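Local coordinates for protein mosquitocidal toxin (Lysinibacillus sphaericus, PDB 2VSE) that probably kills mosquito larvae as an ADP-ribosyltransferase toxin whose ricin-B-like lectin domains are thought to bind carbohydrate, at residues 791-796 and 827-832; 363-368 and 403-408; 602-607 and 638-643. All blocks are in the same frame, centred on the assembly; numbering follows the deposited sequence.

Interaction 1 (791-796 and 827-832); sequences GFIIRN and NQLWNF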
loop_
_atom_site.group_PDB
_atom_site.type_symbol
_atom_site.label_atom_id
_atom_site.label_comp_id
_atom_site.label_asym_id
_atom_site.label_seq_id
_atom_site.Cartn_x
_atom_site.Cartn_y
_atom_site.Cartn_z
ATOM N N GLY A 791 3.113 24.725 7.336
ATOM C CA GLY A 791 2.171 25.513 8.113
ATOM C C GLY A 791 1.160 26.090 7.160
ATOM O O GLY A 791 1.314 25.942 5.950
ATOM N N PHE A 792 0.124 26.741 7.697
ATOM C CA PHE A 792 -0.958 27.299 6.894
ATOM C C PHE A 792 -0.857 28.797 6.893
ATOM O O PHE A 792 -0.602 29.416 7.940
ATOM C CB PHE A 792 -2.339 26.940 7.448
ATOM C CG PHE A 792 -2.662 25.475 7.398
ATOM C CD1 PHE A 792 -3.314 24.931 6.287
ATOM C CD2 PHE A 792 -2.353 24.649 8.466
ATOM C CE1 PHE A 792 -3.620 23.576 6.229
ATOM C CE2 PHE A 792 -2.675 23.300 8.424
ATOM C CZ PHE A 792 -3.300 22.759 7.307
ATOM N N ILE A 793 -1.076 29.361 5.705
ATOM C CA ILE A 793 -1.190 30.776 5.502
ATOM C C ILE A 793 -2.669 31.039 5.581
ATOM O O ILE A 793 -3.480 30.228 5.090
ATOM C CB ILE A 793 -0.754 31.173 4.063
ATOM C CG1 ILE A 793 0.707 30.861 3.798
ATOM C CG2 ILE A 793 -0.948 32.639 3.831
ATOM C CD1 ILE A 793 0.979 30.654 2.272
ATOM N N ILE A 794 -3.018 32.180 6.161
ATOM C CA ILE A 794 -4.377 32.633 6.209
ATOM C C ILE A 794 -4.408 33.964 5.481
ATOM O O ILE A 794 -3.949 34.985 6.015
ATOM C CB ILE A 794 -4.865 32.792 7.660
ATOM C CG1 ILE A 794 -4.695 31.475 8.428
ATOM C CG2 ILE A 794 -6.302 33.294 7.666
ATOM C CD1 ILE A 794 -4.887 31.578 9.942
ATOM N N ARG A 795 -4.961 33.937 4.271
ATOM C CA ARG A 795 -4.888 35.035 3.333
ATOM C C ARG A 795 -6.269 35.634 3.121
ATOM O O ARG A 795 -7.250 34.902 2.946
ATOM C CB ARG A 795 -4.329 34.498 2.026
ATOM C CG ARG A 795 -4.284 35.445 0.864
ATOM C CD ARG A 795 -4.031 34.634 -0.400
ATOM N NE ARG A 795 -2.815 33.826 -0.303
ATOM C CZ ARG A 795 -1.580 34.332 -0.353
ATOM N NH1 ARG A 795 -1.386 35.649 -0.501
ATOM N NH2 ARG A 795 -0.534 33.524 -0.262
ATOM N N ASN A 796 -6.343 36.961 3.116
ATOM C CA ASN A 796 -7.610 37.640 2.960
ATOM C C ASN A 796 -8.195 37.475 1.568
ATOM O O ASN A 796 -7.449 37.416 0.600
ATOM C CB ASN A 796 -7.452 39.118 3.281
ATOM C CG ASN A 796 -8.773 39.817 3.377
ATOM O OD1 ASN A 796 -9.078 40.679 2.567
ATOM N ND2 ASN A 796 -9.591 39.416 4.350
ATOM N N ASN A 827 5.998 33.954 12.001
ATOM C CA ASN A 827 4.884 34.684 12.574
ATOM C C ASN A 827 3.759 34.897 11.566
ATOM O O ASN A 827 2.841 35.655 11.855
ATOM C CB ASN A 827 5.362 36.029 13.093
ATOM C CG ASN A 827 5.895 36.886 11.991
ATOM O OD1 ASN A 827 6.770 36.447 11.248
ATOM N ND2 ASN A 827 5.343 38.089 11.830
ATOM N N GLN A 828 3.838 34.254 10.392
ATOM C CA GLN A 828 2.751 34.292 9.375
ATOM C C GLN A 828 2.179 32.899 9.081
ATOM O O GLN A 828 1.328 32.740 8.201
ATOM C CB GLN A 828 3.226 34.917 8.057
ATOM C CG GLN A 828 3.841 36.293 8.242
ATOM C CD GLN A 828 4.415 36.835 6.975
ATOM O OE1 GLN A 828 5.132 36.131 6.232
ATOM N NE2 GLN A 828 4.122 38.099 6.708
ATOM N N LEU A 829 2.650 31.900 9.826
ATOM C CA LEU A 829 2.252 30.509 9.624
ATOM C C LEU A 829 1.453 29.985 10.829
ATOM O O LEU A 829 1.754 30.314 11.981
ATOM C CB LEU A 829 3.476 29.632 9.322
ATOM C CG LEU A 829 4.018 29.879 7.895
ATOM C CD1 LEU A 829 5.504 29.617 7.816
ATOM C CD2 LEU A 829 3.265 29.068 6.808
ATOM N N TRP A 830 0.443 29.163 10.563
ATOM C CA TRP A 830 -0.537 28.830 11.586
ATOM C C TRP A 830 -0.863 27.355 11.622
ATOM O O TRP A 830 -0.789 26.666 10.606
ATOM C CB TRP A 830 -1.817 29.631 11.343
ATOM C CG TRP A 830 -1.550 31.105 11.281
ATOM C CD1 TRP A 830 -1.287 31.851 10.167
ATOM C CD2 TRP A 830 -1.481 31.999 12.395
ATOM N NE1 TRP A 830 -1.078 33.170 10.524
ATOM C CE2 TRP A 830 -1.192 33.284 11.884
ATOM C CE3 TRP A 830 -1.647 31.839 13.778
ATOM C CZ2 TRP A 830 -1.061 34.403 12.706
ATOM C CZ3 TRP A 830 -1.512 32.957 14.599
ATOM C CH2 TRP A 830 -1.226 34.221 14.055
ATOM N N ASN A 831 -1.196 26.871 12.813
ATOM C CA ASN A 831 -1.767 25.540 12.988
ATOM C C ASN A 831 -3.218 25.676 13.406
ATOM O O ASN A 831 -3.616 26.688 14.000
ATOM C CB ASN A 831 -1.052 24.762 14.074
ATOM C CG ASN A 831 0.459 24.867 13.982
ATOM O OD1 ASN A 831 1.087 24.257 13.113
ATOM N ND2 ASN A 831 1.059 25.609 14.917
ATOM N N PHE A 832 -4.010 24.652 13.109
ATOM C CA PHE A 832 -5.394 24.612 13.532
ATOM C C PHE A 832 -5.619 23.456 14.465
ATOM O O PHE A 832 -5.617 22.319 14.048
ATOM C CB PHE A 832 -6.309 24.542 12.318
ATOM C CG PHE A 832 -6.328 25.812 11.515
ATOM C CD1 PHE A 832 -7.331 26.762 11.714
ATOM C CD2 PHE A 832 -5.325 26.078 10.599
ATOM C CE1 PHE A 832 -7.344 27.945 10.996
ATOM C CE2 PHE A 832 -5.330 27.246 9.877
ATOM C CZ PHE A 832 -6.356 28.189 10.070
HETATM O O HOH W 1 -0.942 33.923 7.386
#
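The amide of Ile794, the carbonyl of Gln828 and the indole of Trp830 converge on a single water that bridges the two segments. The water accepts from Ile794 N at 3.0 Å and lies 2.7 Å from Gln828 O, to which it can donate. The third bond, from Trp830 NE1, is weak, although the water sits in the plane of the indole at its edge. Beside this bridge the backbones meet directly at one antiparallel hydrogen-bonded pair, Phe792 with Trp830. Trp830 N donates to Phe792 O at 2.8 Å, and Phe792 N returns a bond to Trp830 O. Phe792 O also receives a CA-H contact from Leu829, whose CD2 rests against the backbone of Gly791.

Around the bridge four side chains interlock. With CG1 of Ile794 anti to the carbonyl carbon (chi1 -56°) and the chain then extended, CD1 comes over the face of the Trp830 five-membered ring, 3.9 Å from its centroid. The same methyl meets Phe832 CZ at 3.7 Å, which wedges it between indole and phenyl. Phe832 in turn directs its edge toward the face of Phe792 in a T-shaped pair, the planes 84° apart and the centroids separated by 5.6 Å.

The two strands run at 102° to each other, so they part quickly on leaving the bridge. Strand 791-796 hydrogen-bonds to 780-786 through Ile793 and Arg795, and to 802-806 through Ile794 and Asn796, while strand 830-834 pairs with 701-707. Val783 of strand 780-786 packs on Phe792 and Phe832, Ile705 of strand 701-707 touches Ile794, Trp830 and Phe832, and Leu804 and Val806 of strand 802-806 add to the packing at Ile794 and Trp830.

Interaction 2 (363-368 and 403-408); sequences NVNGFY and SQEWLI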
loop_
_atom_site.group_PDB
_atom_site.type_symbol
_atom_site.label_atom_id
_atom_site.label_comp_id
_atom_site.label_asym_id
_atom_site.label_seq_id
_atom_site.Cartn_x
_atom_site.Cartn_y
_atom_site.Cartn_z
ATOM N N ASN A 363 9.607 -29.611 15.371
ATOM C CA ASN A 363 10.616 -29.469 16.428
ATOM C C ASN A 363 10.717 -28.063 17.023
ATOM O O ASN A 363 10.010 -27.144 16.595
ATOM C CB ASN A 363 11.996 -30.007 15.996
ATOM C CG ASN A 363 12.587 -29.282 14.788
ATOM O OD1 ASN A 363 12.279 -28.115 14.501
ATOM N ND2 ASN A 363 13.469 -29.976 14.082
ATOM N N VAL A 364 11.599 -27.923 18.019
ATOM C CA VAL A 364 11.887 -26.648 18.691
ATOM C C VAL A 364 11.997 -25.464 17.723
ATOM O O VAL A 364 11.438 -24.399 17.994
ATOM C CB VAL A 364 13.171 -26.743 19.570
ATOM C CG1 VAL A 364 13.727 -25.354 19.910
ATOM C CG2 VAL A 364 12.893 -27.532 20.849
ATOM N N ASN A 365 12.698 -25.651 16.601
ATOM C CA ASN A 365 12.964 -24.546 15.664
ATOM C C ASN A 365 11.887 -24.338 14.601
ATOM O O ASN A 365 11.965 -23.385 13.823
ATOM C CB ASN A 365 14.344 -24.667 14.993
ATOM C CG ASN A 365 15.382 -25.324 15.889
ATOM O OD1 ASN A 365 15.462 -26.555 15.959
ATOM N ND2 ASN A 365 16.192 -24.508 16.566
ATOM N N GLY A 366 10.894 -25.222 14.553
ATOM C CA GLY A 366 9.774 -25.043 13.624
ATOM C C GLY A 366 9.934 -25.728 12.276
ATOM O O GLY A 366 9.281 -25.356 11.299
ATOM N N PHE A 367 10.808 -26.729 12.227
ATOM C CA PHE A 367 10.947 -27.591 11.056
ATOM C C PHE A 367 10.247 -28.920 11.346
ATOM O O PHE A 367 9.960 -29.225 12.505
ATOM C CB PHE A 367 12.425 -27.806 10.709
ATOM C CG PHE A 367 13.149 -26.543 10.318
ATOM C CD1 PHE A 367 13.265 -26.175 8.974
ATOM C CD2 PHE A 367 13.713 -25.715 11.289
ATOM C CE1 PHE A 367 13.929 -25.007 8.606
ATOM C CE2 PHE A 367 14.379 -24.543 10.928
ATOM C CZ PHE A 367 14.487 -24.190 9.585
ATOM N N TYR A 368 9.972 -29.701 10.301
ATOM C CA TYR A 368 9.238 -30.966 10.440
ATOM C C TYR A 368 10.093 -32.189 10.175
ATOM O O TYR A 368 10.901 -32.202 9.245
ATOM C CB TYR A 368 8.022 -30.995 9.507
ATOM C CG TYR A 368 7.005 -29.934 9.834
ATOM C CD1 TYR A 368 5.989 -30.178 10.754
ATOM C CD2 TYR A 368 7.071 -28.673 9.242
ATOM C CE1 TYR A 368 5.056 -29.202 11.071
ATOM C CE2 TYR A 368 6.147 -27.698 9.544
ATOM C CZ TYR A 368 5.140 -27.966 10.461
ATOM O OH TYR A 368 4.219 -26.983 10.783
ATOM N N SER A 403 19.622 -32.692 7.195
ATOM C CA SER A 403 19.083 -33.335 6.002
ATOM C C SER A 403 17.805 -34.126 6.304
ATOM O O SER A 403 17.088 -34.524 5.385
ATOM C CB SER A 403 20.137 -34.225 5.338
ATOM O OG SER A 403 20.584 -35.241 6.220
ATOM N N GLN A 404 17.517 -34.361 7.583
ATOM C CA GLN A 404 16.240 -34.995 7.943
ATOM C C GLN A 404 15.213 -33.988 8.493
ATOM O O GLN A 404 14.140 -34.367 8.984
ATOM C CB GLN A 404 16.412 -36.255 8.835
ATOM C CG GLN A 404 16.986 -36.027 10.226
ATOM C CD GLN A 404 17.214 -37.324 11.015
ATOM O OE1 GLN A 404 16.953 -37.379 12.219
ATOM N NE2 GLN A 404 17.712 -38.361 10.341
ATOM N N GLU A 405 15.547 -32.704 8.384
ATOM C CA GLU A 405 14.608 -31.636 8.734
ATOM C C GLU A 405 14.015 -31.024 7.463
ATOM O O GLU A 405 14.726 -30.808 6.474
ATOM C CB GLU A 405 15.265 -30.582 9.640
ATOM C CG GLU A 405 15.646 -31.101 11.039
ATOM C CD GLU A 405 16.015 -29.992 12.038
ATOM O OE1 GLU A 405 17.116 -30.050 12.624
ATOM O OE2 GLU A 405 15.207 -29.063 12.250
ATOM N N TRP A 406 12.708 -30.769 7.486
ATOM C CA TRP A 406 11.994 -30.299 6.297
ATOM C C TRP A 406 11.062 -29.122 6.567
ATOM O O TRP A 406 10.569 -28.948 7.689
ATOM C CB TRP A 406 11.165 -31.432 5.684
ATOM C CG TRP A 406 11.945 -32.674 5.379
ATOM C CD1 TRP A 406 12.249 -33.687 6.247
ATOM C CD2 TRP A 406 12.514 -33.040 4.120
ATOM N NE1 TRP A 406 12.974 -34.654 5.605
ATOM C CE2 TRP A 406 13.149 -34.288 4.297
ATOM C CE3 TRP A 406 12.544 -32.440 2.858
ATOM C CZ2 TRP A 406 13.811 -34.946 3.257
ATOM C CZ3 TRP A 406 13.210 -33.093 1.826
ATOM C CH2 TRP A 406 13.835 -34.335 2.035
ATOM N N LEU A 407 10.808 -28.335 5.519
ATOM C CA LEU A 407 9.750 -27.332 5.520
ATOM C C LEU A 407 8.561 -27.848 4.715
ATOM O O LEU A 407 8.722 -28.400 3.624
ATOM C CB LEU A 407 10.245 -26.023 4.907
ATOM C CG LEU A 407 11.304 -25.190 5.634
ATOM C CD1 LEU A 407 11.893 -24.178 4.686
ATOM C CD2 LEU A 407 10.728 -24.483 6.852
ATOM N N ILE A 408 7.366 -27.686 5.271
ATOM C CA ILE A 408 6.138 -28.018 4.564
ATOM C C ILE A 408 5.500 -26.701 4.150
ATOM O O ILE A 408 4.879 -26.020 4.971
ATOM C CB ILE A 408 5.178 -28.845 5.435
ATOM C CG1 ILE A 408 5.869 -30.139 5.885
ATOM C CG2 ILE A 408 3.889 -29.168 4.663
ATOM C CD1 ILE A 408 5.107 -30.935 6.909
#
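Asn363 holds its CG between the backbone N and the carbonyl carbon (chi1 61°), whereas Glu405 has CG anti to its carbonyl carbon (chi1 -67°) and runs extended from there, and these two settings bring amide and carboxylate together. Asn363 ND2 donates to Glu405 OE2 at 2.7 Å. The acceptor lies close to the amide plane, but the N-H reaches it from above the carboxylate plane, the two groups being nearly perpendicular. The other end of the amide is used within its own loop: OD1 accepts from Phe367 N at 3.0 Å and, weakly, from Asn365 N. One side chain thus ties the type I turn 363-366 together and joins it to the other segment.

Glu405 OE2 also lies near Phe367 CB, and Phe367 CE1 lies 3.7 Å from Leu407 CD2. Lys278 makes a cation-pi contact with the Phe367 ring. Tyr368 and Trp406 form a single antiparallel hydrogen-bonded pair; Tyr368 N reaches Trp406 O at 2.8 Å in an almost straight bond. Past the pair, Ile408 CD1 sits over one face of the Tyr368 ring, 3.6 Å above its plane and offset toward the rim.

Gln404, Glu405 and Trp406 spell the Gln-X-Trp signature of ricin-B-type beta-trefoil lectins, with the tryptophan on the closing strand.

Interaction 3 (602-607 and 638-643); sequences DKKRAY and DQYWIP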
loop_
_atom_site.group_PDB
_atom_site.type_symbol
_atom_site.label_atom_id
_atom_site.label_comp_id
_atom_site.label_asym_id
_atom_site.label_seq_id
_atom_site.Cartn_x
_atom_site.Cartn_y
_atom_site.Cartn_z
ATOM N N ASP A 602 -10.426 7.812 -20.724
ATOM C CA ASP A 602 -10.226 6.351 -20.865
ATOM C C ASP A 602 -9.310 5.897 -21.999
ATOM O O ASP A 602 -8.439 5.045 -21.800
ATOM C CB ASP A 602 -11.577 5.645 -21.076
ATOM C CG ASP A 602 -12.252 5.273 -19.777
ATOM O OD1 ASP A 602 -11.704 5.588 -18.696
ATOM O OD2 ASP A 602 -13.335 4.667 -19.835
ATOM N N LYS A 603 -9.544 6.432 -23.193
ATOM C CA LYS A 603 -8.855 5.956 -24.386
ATOM C C LYS A 603 -7.401 6.417 -24.421
ATOM O O LYS A 603 -6.520 5.669 -24.877
ATOM C CB LYS A 603 -9.605 6.378 -25.659
ATOM C CG LYS A 603 -10.921 5.622 -25.905
ATOM C CD LYS A 603 -12.046 6.112 -24.994
ATOM C CE LYS A 603 -13.307 5.276 -25.128
ATOM N NZ LYS A 603 -14.108 5.669 -26.319
ATOM N N LYS A 604 -7.169 7.625 -23.914
ATOM C CA LYS A 604 -5.855 8.253 -23.891
ATOM C C LYS A 604 -5.071 7.884 -22.638
ATOM O O LYS A 604 -3.845 8.005 -22.616
ATOM C CB LYS A 604 -6.016 9.783 -23.939
ATOM C CG LYS A 604 -6.873 10.319 -25.088
ATOM C CD LYS A 604 -6.040 10.597 -26.312
ATOM C CE LYS A 604 -6.912 11.113 -27.450
ATOM N NZ LYS A 604 -6.176 11.182 -28.743
ATOM N N ARG A 605 -5.785 7.456 -21.594
ATOM C CA ARG A 605 -5.211 7.254 -20.259
ATOM C C ARG A 605 -4.413 8.472 -19.823
ATOM O O ARG A 605 -3.288 8.363 -19.343
ATOM C CB ARG A 605 -4.376 5.973 -20.200
ATOM C CG ARG A 605 -5.202 4.737 -20.443
ATOM C CD ARG A 605 -4.343 3.541 -20.750
ATOM N NE ARG A 605 -5.171 2.372 -21.008
ATOM C CZ ARG A 605 -5.235 1.724 -22.165
ATOM N NH1 ARG A 605 -4.501 2.100 -23.201
ATOM N NH2 ARG A 605 -6.033 0.675 -22.275
ATOM N N ALA A 606 -5.019 9.637 -20.013
ATOM C CA ALA A 606 -4.392 10.923 -19.732
ATOM C C ALA A 606 -5.482 11.950 -19.452
ATOM O O ALA A 606 -6.670 11.676 -19.672
ATOM C CB ALA A 606 -3.530 11.361 -20.916
ATOM N N TYR A 607 -5.077 13.129 -18.984
ATOM C CA TYR A 607 -6.028 14.154 -18.565
ATOM C C TYR A 607 -6.097 15.339 -19.506
ATOM O O TYR A 607 -5.088 15.768 -20.085
ATOM C CB TYR A 607 -5.703 14.667 -17.158
ATOM C CG TYR A 607 -5.896 13.639 -16.073
ATOM C CD1 TYR A 607 -7.013 13.677 -15.241
ATOM C CD2 TYR A 607 -4.961 12.625 -15.878
ATOM C CE1 TYR A 607 -7.190 12.729 -14.235
ATOM C CE2 TYR A 607 -5.131 11.673 -14.881
ATOM C CZ TYR A 607 -6.245 11.732 -14.068
ATOM O OH TYR A 607 -6.403 10.791 -13.084
ATOM N N ASP A 638 -1.319 16.553 -27.927
ATOM C CA ASP A 638 -0.457 17.442 -27.146
ATOM C C ASP A 638 -1.214 18.225 -26.074
ATOM O O ASP A 638 -0.617 18.985 -25.319
ATOM C CB ASP A 638 0.371 18.372 -28.048
ATOM C CG ASP A 638 -0.484 19.236 -28.986
ATOM O OD1 ASP A 638 -1.703 19.416 -28.744
ATOM O OD2 ASP A 638 0.088 19.750 -29.984
ATOM N N GLN A 639 -2.525 18.014 -26.004
ATOM C CA GLN A 639 -3.363 18.627 -24.977
ATOM C C GLN A 639 -3.731 17.639 -23.859
ATOM O O GLN A 639 -4.606 17.925 -23.041
ATOM C CB GLN A 639 -4.620 19.235 -25.610
ATOM C CG GLN A 639 -4.365 19.886 -26.974
ATOM C CD GLN A 639 -5.612 20.491 -27.612
ATOM O OE1 GLN A 639 -6.698 20.511 -26.940
ATOM N NE2 GLN A 639 -5.458 20.993 -28.935
ATOM N N TYR A 640 -3.054 16.492 -23.818
ATOM C CA TYR A 640 -3.325 15.481 -22.795
ATOM C C TYR A 640 -2.113 15.219 -21.899
ATOM O O TYR A 640 -0.975 15.157 -22.372
ATOM C CB TYR A 640 -3.861 14.203 -23.446
ATOM C CG TYR A 640 -5.319 14.310 -23.854
ATOM C CD1 TYR A 640 -6.329 13.892 -22.994
ATOM C CD2 TYR A 640 -5.689 14.834 -25.092
ATOM C CE1 TYR A 640 -7.666 13.985 -23.349
ATOM C CE2 TYR A 640 -7.030 14.930 -25.458
ATOM C CZ TYR A 640 -8.010 14.503 -24.576
ATOM O OH TYR A 640 -9.342 14.588 -24.902
ATOM N N TRP A 641 -2.359 15.083 -20.602
ATOM C CA TRP A 641 -1.264 15.034 -19.641
ATOM C C TRP A 641 -1.383 13.895 -18.649
ATOM O O TRP A 641 -2.484 13.525 -18.249
ATOM C CB TRP A 641 -1.149 16.371 -18.923
ATOM C CG TRP A 641 -1.081 17.529 -19.875
ATOM C CD1 TRP A 641 -2.132 18.194 -20.431
ATOM C CD2 TRP A 641 0.103 18.138 -20.398
ATOM N NE1 TRP A 641 -1.676 19.190 -21.261
ATOM C CE2 TRP A 641 -0.307 19.178 -21.254
ATOM C CE3 TRP A 641 1.473 17.905 -20.220
ATOM C CZ2 TRP A 641 0.601 19.987 -21.931
ATOM C CZ3 TRP A 641 2.373 18.704 -20.891
ATOM C CH2 TRP A 641 1.935 19.738 -21.736
ATOM N N ILE A 642 -0.228 13.347 -18.277
ATOM C CA ILE A 642 -0.120 12.217 -17.360
ATOM C C ILE A 642 0.547 12.733 -16.094
ATOM O O ILE A 642 1.737 13.056 -16.114
ATOM C CB ILE A 642 0.758 11.097 -17.946
ATOM C CG1 ILE A 642 0.316 10.740 -19.367
ATOM C CG2 ILE A 642 0.737 9.882 -17.027
ATOM C CD1 ILE A 642 1.403 10.035 -20.202
ATOM N N PRO A 643 -0.227 12.851 -15.006
ATOM C CA PRO A 643 0.274 13.281 -13.694
ATOM C C PRO A 643 1.051 12.174 -12.997
ATOM O O PRO A 643 0.537 11.083 -12.831
ATOM C CB PRO A 643 -1.012 13.618 -12.914
ATOM C CG PRO A 643 -2.151 13.577 -13.958
ATOM C CD PRO A 643 -1.680 12.627 -14.997
#
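Tyr607 and Trp641 form the tight part of this contact, an antiparallel hydrogen-bonded pair, whereas the partly exposed Lys604 meets the buried Tyr640 more loosely. Tyr607 N donates to Trp641 O at 2.7 Å, and Trp641 N answers with a bond to Tyr607 O. Just beyond, Pro643 meets the Tyr607 ring obliquely, the two side chains crossing at about a right angle, with Pro643 CD 3.4 Å from Tyr607 CD2; the tyrosine OH is bonded to Ile557 O. On the other side of the pair, Ala606 CB is fitted against Tyr640 CB at 3.8 Å and touches Ile642 CG1.

At the looser margin Lys604, with CG anti to the carbonyl carbon (chi1 -53°), lays CG over one face of the Tyr640 ring, 4.1 Å above its plane and offset toward the rim; a bend at chi2 then turns the rest of the chain. Its NZ continues to a salt bridge with Asp637, while Tyr640 OH binds Asp635.

Arg605, in a left-handed backbone conformation, and Ala606 both face Asn601 in a G1 beta bulge. Gln639, Tyr640 and Trp641 supply the Gln-X-Trp sequence familiar from ricin-type beta-trefoils.

Along the chain the order is interaction 2, then interaction 3, then interaction 1, each closed before the next begins and each in a different trefoil-related region. None touches another: the centres of interactions 1 and 3 are 35 Å apart, those of 2 and 3 are 54 Å apart, and those of 1 and 2 are 61 Å apart. In each, an aromatic residue pairs with the tryptophan of a Gln-X-Trp sequence. Interaction 3 lies in the six-stranded sheet containing 606-611 and 640-645, interaction 1 joins two strands of an eight-stranded sheet, and in interaction 2 strand 406-410 belongs to a four-stranded one. This recurrence is consistent with repeated ricin-B-like modules following the N-terminal ADP-ribosyltransferase-like region.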